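PDB 1L1L: ribonucleoside triphosphate reductase from Lactobacillus leichmannii, which catalyses the adenosylcobalamin-dependent reduction of ribonucleoside triphosphates to the corresponding 2'-deoxyribonucleotides, as an allosterically regulated monomer. Local coordinates for residues H566-R574 / Q687-Y698. Numbering follows the deposited sequence.
Sequences HYGAYLIQR and QAPKEPIDKETY
Tyr570 lies flat against the first turn of helix 695-704: CA of Lys695 stands 3.7 Å from the centroid of the tyrosine ring and only 8° off its normal, a CH-pi contact. With Lys695 CG anti to the backbone N (chi1 -175°), the extended chain is carried across the ring to the hydroxyl, which bonds to Asp616. The closely packed part centres on the buried Tyr570 and Ile572, in van der Waals contact with Tyr698 (CB to Tyr570 CD1, 3.7 Å) and Ile693 (CD1 to Ile572 CD1, 3.8 Å). Asp694 N-caps the helix, its OD1 accepting from Thr697 N. Between the two ends, the short strand 690-692 pairs antiparallel with strand 570-578 and forms an outer strand of a four-stranded sheet. Its register follows from Ile572 and Glu691, a hydrogen-bonded pair whose N-H groups each reach the other's carbonyl; Pro692, lacking an N-H, falls in a non-hydrogen-bonded pair with Leu571. Further along, Arg574 NH1 donates a hydrogen bond to Ala688 O (2.7 Å), lying in the carbonyl plane. NH1 also meets the anti lone pair of Glu691 OE1, while NH2 reaches that oxygen nearly along its C-O axis as a salt bridge (3.0 Å); guanidinium and carboxylate are nearly coplanar (10°). A second salt bridge, from NE to Glu595, further restrains the guanidinium. The looser side carries Tyr567, Lys690 and Gln573. Lys690 CB sits over the Tyr567 ring, offset toward its rim, and a water joins Gln573 OE1 to Pro689 O.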
loop_
_atom_site.group_PDB
_atom_site.type_symbol
_atom_site.label_atom_id
_atom_site.label_comp_id
_atom_site.label_asym_id
_atom_site.label_seq_id
_atom_site.Cartn_x
_atom_site.Cartn_y
_atom_site.Cartn_z
ATOM N N HIS A 566 2.920 8.546 18.793
ATOM C CA HIS A 566 3.166 7.249 19.408
ATOM C C HIS A 566 1.984 6.780 20.248
ATOM O O HIS A 566 1.254 7.592 20.822
ATOM C CB HIS A 566 4.412 7.330 20.285
ATOM C CG HIS A 566 5.686 7.409 19.511
ATOM N ND1 HIS A 566 6.216 6.327 18.840
ATOM C CD2 HIS A 566 6.534 8.443 19.288
ATOM C CE1 HIS A 566 7.335 6.690 18.238
ATOM N NE2 HIS A 566 7.549 7.969 18.493
ATOM N N TYR A 567 1.791 5.469 20.310
ATOM C CA TYR A 567 0.713 4.927 21.116
ATOM C C TYR A 567 0.965 5.249 22.587
ATOM O O TYR A 567 0.022 5.442 23.352
ATOM C CB TYR A 567 0.602 3.414 20.908
ATOM C CG TYR A 567 -0.482 2.775 21.740
ATOM C CD1 TYR A 567 -0.210 2.276 23.013
ATOM C CD2 TYR A 567 -1.792 2.704 21.269
ATOM C CE1 TYR A 567 -1.215 1.725 23.797
ATOM C CE2 TYR A 567 -2.801 2.156 22.044
ATOM C CZ TYR A 567 -2.506 1.667 23.306
ATOM O OH TYR A 567 -3.503 1.115 24.073
ATOM N N GLY A 568 2.241 5.320 22.972
ATOM C CA GLY A 568 2.603 5.625 24.354
ATOM C C GLY A 568 4.090 5.909 24.534
ATOM O O GLY A 568 4.903 5.474 23.727
ATOM N N ALA A 569 4.449 6.626 25.595
ATOM C CA ALA A 569 5.850 6.978 25.874
ATOM C C ALA A 569 6.710 5.748 26.159
ATOM O O ALA A 569 7.789 5.575 25.589
ATOM C CB ALA A 569 5.913 7.929 27.058
ATOM N N TYR A 570 6.223 4.909 27.061
ATOM C CA TYR A 570 6.907 3.682 27.436
ATOM C C TYR A 570 5.888 2.566 27.261
ATOM O O TYR A 570 4.791 2.625 27.817
ATOM C CB TYR A 570 7.359 3.757 28.892
ATOM C CG TYR A 570 8.391 4.824 29.152
ATOM C CD1 TYR A 570 9.723 4.638 28.779
ATOM C CD2 TYR A 570 8.036 6.031 29.751
ATOM C CE1 TYR A 570 10.675 5.625 28.999
ATOM C CE2 TYR A 570 8.982 7.028 29.972
ATOM C CZ TYR A 570 10.298 6.817 29.594
ATOM O OH TYR A 570 11.239 7.805 29.804
ATOM N N LEU A 571 6.248 1.548 26.495
ATOM C CA LEU A 571 5.322 0.458 26.246
ATOM C C LEU A 571 5.992 -0.899 26.165
ATOM O O LEU A 571 7.201 -1.005 25.975
ATOM C CB LEU A 571 4.616 0.671 24.904
ATOM C CG LEU A 571 3.821 1.929 24.564
ATOM C CD1 LEU A 571 3.703 2.031 23.053
ATOM C CD2 LEU A 571 2.449 1.873 25.210
ATOM N N ILE A 572 5.176 -1.935 26.306
ATOM C CA ILE A 572 5.635 -3.297 26.125
ATOM C C ILE A 572 4.945 -3.641 24.812
ATOM O O ILE A 572 3.712 -3.709 24.758
ATOM C CB ILE A 572 5.103 -4.276 27.188
ATOM C CG1 ILE A 572 5.796 -4.052 28.532
ATOM C CG2 ILE A 572 5.316 -5.709 26.706
ATOM C CD1 ILE A 572 7.300 -4.211 28.499
ATOM N N GLN A 573 5.711 -3.817 23.744
ATOM C CA GLN A 573 5.094 -4.166 22.475
ATOM C C GLN A 573 5.231 -5.655 22.259
ATOM O O GLN A 573 6.316 -6.209 22.400
ATOM C CB GLN A 573 5.730 -3.390 21.324
ATOM C CG GLN A 573 5.348 -1.921 21.339
ATOM C CD GLN A 573 5.289 -1.322 19.949
ATOM O OE1 GLN A 573 4.613 -1.847 19.066
ATOM N NE2 GLN A 573 5.995 -0.209 19.750
ATOM N N ARG A 574 4.110 -6.303 21.947
ATOM C CA ARG A 574 4.087 -7.741 21.720
ATOM C C ARG A 574 4.095 -8.105 20.241
ATOM O O ARG A 574 3.265 -7.622 19.461
ATOM C CB ARG A 574 2.845 -8.366 22.372
ATOM C CG ARG A 574 2.834 -8.295 23.882
ATOM C CD ARG A 574 1.633 -9.040 24.460
ATOM N NE ARG A 574 1.767 -9.200 25.898
ATOM C CZ ARG A 574 1.567 -8.229 26.776
ATOM N NH1 ARG A 574 1.207 -7.024 26.363
ATOM N NH2 ARG A 574 1.750 -8.460 28.070
ATOM N N GLN A 687 -4.444 -9.112 26.626
ATOM C CA GLN A 687 -3.060 -9.328 26.204
ATOM C C GLN A 687 -2.777 -8.334 25.075
ATOM O O GLN A 687 -2.617 -8.710 23.915
ATOM C CB GLN A 687 -2.882 -10.770 25.712
ATOM C CG GLN A 687 -1.431 -11.217 25.568
ATOM C CD GLN A 687 -1.308 -12.655 25.094
ATOM O OE1 GLN A 687 -1.627 -12.978 23.949
ATOM N NE2 GLN A 687 -0.849 -13.530 25.978
ATOM N N ALA A 688 -2.713 -7.057 25.440
ATOM C CA ALA A 688 -2.501 -5.965 24.490
ATOM C C ALA A 688 -1.231 -6.012 23.649
ATOM O O ALA A 688 -0.144 -6.268 24.166
ATOM C CB ALA A 688 -2.554 -4.633 25.236
ATOM N N PRO A 689 -1.356 -5.752 22.336
ATOM C CA PRO A 689 -0.197 -5.754 21.441
ATOM C C PRO A 689 0.720 -4.591 21.836
ATOM O O PRO A 689 1.916 -4.608 21.559
ATOM C CB PRO A 689 -0.821 -5.569 20.057
ATOM C CG PRO A 689 -2.058 -4.785 20.343
ATOM C CD PRO A 689 -2.593 -5.479 21.584
ATOM N N LYS A 690 0.130 -3.585 22.477
ATOM C CA LYS A 690 0.862 -2.421 22.964
ATOM C C LYS A 690 0.345 -2.064 24.351
ATOM O O LYS A 690 -0.743 -1.505 24.505
ATOM C CB LYS A 690 0.697 -1.226 22.018
ATOM C CG LYS A 690 1.385 -1.402 20.676
ATOM C CD LYS A 690 1.326 -0.120 19.856
ATOM C CE LYS A 690 1.759 -0.354 18.411
ATOM N NZ LYS A 690 1.654 0.901 17.589
ATOM N N GLU A 691 1.140 -2.393 25.361
ATOM C CA GLU A 691 0.786 -2.146 26.755
ATOM C C GLU A 691 1.631 -1.017 27.338
ATOM O O GLU A 691 2.859 -1.112 27.393
ATOM C CB GLU A 691 1.016 -3.423 27.560
ATOM C CG GLU A 691 0.552 -3.381 29.006
ATOM C CD GLU A 691 0.932 -4.647 29.758
ATOM O OE1 GLU A 691 0.970 -5.721 29.123
ATOM O OE2 GLU A 691 1.188 -4.572 30.981
ATOM N N PRO A 692 0.989 0.074 27.779
ATOM C CA PRO A 692 1.757 1.189 28.352
ATOM C C PRO A 692 2.319 0.909 29.755
ATOM O O PRO A 692 1.668 0.274 30.584
ATOM C CB PRO A 692 0.756 2.345 28.330
ATOM C CG PRO A 692 -0.566 1.646 28.498
ATOM C CD PRO A 692 -0.424 0.445 27.588
ATOM N N ILE A 693 3.540 1.380 30.001
ATOM C CA ILE A 693 4.207 1.197 31.292
ATOM C C ILE A 693 4.945 2.482 31.667
ATOM O O ILE A 693 5.169 3.346 30.816
ATOM C CB ILE A 693 5.233 0.040 31.232
ATOM C CG1 ILE A 693 6.243 0.308 30.111
ATOM C CG2 ILE A 693 4.512 -1.282 31.027
ATOM C CD1 ILE A 693 7.332 -0.728 29.975
ATOM N N ASP A 694 5.318 2.613 32.936
ATOM C CA ASP A 694 6.037 3.801 33.390
ATOM C C ASP A 694 7.520 3.669 33.056
ATOM O O ASP A 694 7.976 2.596 32.668
ATOM C CB ASP A 694 5.852 3.997 34.900
ATOM C CG ASP A 694 6.339 2.808 35.714
ATOM O OD1 ASP A 694 7.523 2.423 35.571
ATOM O OD2 ASP A 694 5.536 2.263 36.505
ATOM N N LYS A 695 8.272 4.755 33.209
ATOM C CA LYS A 695 9.695 4.715 32.903
ATOM C C LYS A 695 10.428 3.674 33.741
ATOM O O LYS A 695 11.258 2.927 33.224
ATOM C CB LYS A 695 10.338 6.087 33.123
ATOM C CG LYS A 695 11.801 6.125 32.691
ATOM C CD LYS A 695 12.436 7.499 32.848
ATOM C CE LYS A 695 13.860 7.501 32.301
ATOM N NZ LYS A 695 14.515 8.836 32.382
ATOM N N GLU A 696 10.118 3.623 35.032
ATOM C CA GLU A 696 10.760 2.671 35.936
ATOM C C GLU A 696 10.629 1.228 35.471
ATOM O O GLU A 696 11.600 0.467 35.513
ATOM C CB GLU A 696 10.181 2.807 37.348
ATOM C CG GLU A 696 10.976 3.746 38.248
ATOM C CD GLU A 696 11.813 3.000 39.283
ATOM O OE1 GLU A 696 12.326 1.907 38.960
ATOM O OE2 GLU A 696 11.969 3.513 40.416
ATOM N N THR A 697 9.430 0.853 35.032
ATOM C CA THR A 697 9.190 -0.509 34.570
ATOM C C THR A 697 9.959 -0.764 33.288
ATOM O O THR A 697 10.513 -1.841 33.087
ATOM C CB THR A 697 7.701 -0.761 34.295
ATOM O OG1 THR A 697 6.945 -0.521 35.487
ATOM C CG2 THR A 697 7.487 -2.194 33.842
ATOM N N TYR A 698 9.979 0.231 32.409
ATOM C CA TYR A 698 10.692 0.090 31.154
ATOM C C TYR A 698 12.171 -0.206 31.376
ATOM O O TYR A 698 12.723 -1.118 30.774
ATOM C CB TYR A 698 10.547 1.356 30.306
ATOM C CG TYR A 698 11.551 1.422 29.187
ATOM C CD1 TYR A 698 12.730 2.151 29.327
ATOM C CD2 TYR A 698 11.360 0.694 28.011
ATOM C CE1 TYR A 698 13.702 2.153 28.321
ATOM C CE2 TYR A 698 12.322 0.686 27.005
ATOM C CZ TYR A 698 13.491 1.417 27.166
ATOM O OH TYR A 698 14.446 1.402 26.171
HETATM O O HOH W 1 -3.120 -1.685 25.999
HETATM O O HOH W 2 4.091 5.370 29.206
HETATM O O HOH W 3 3.025 -4.029 18.728
#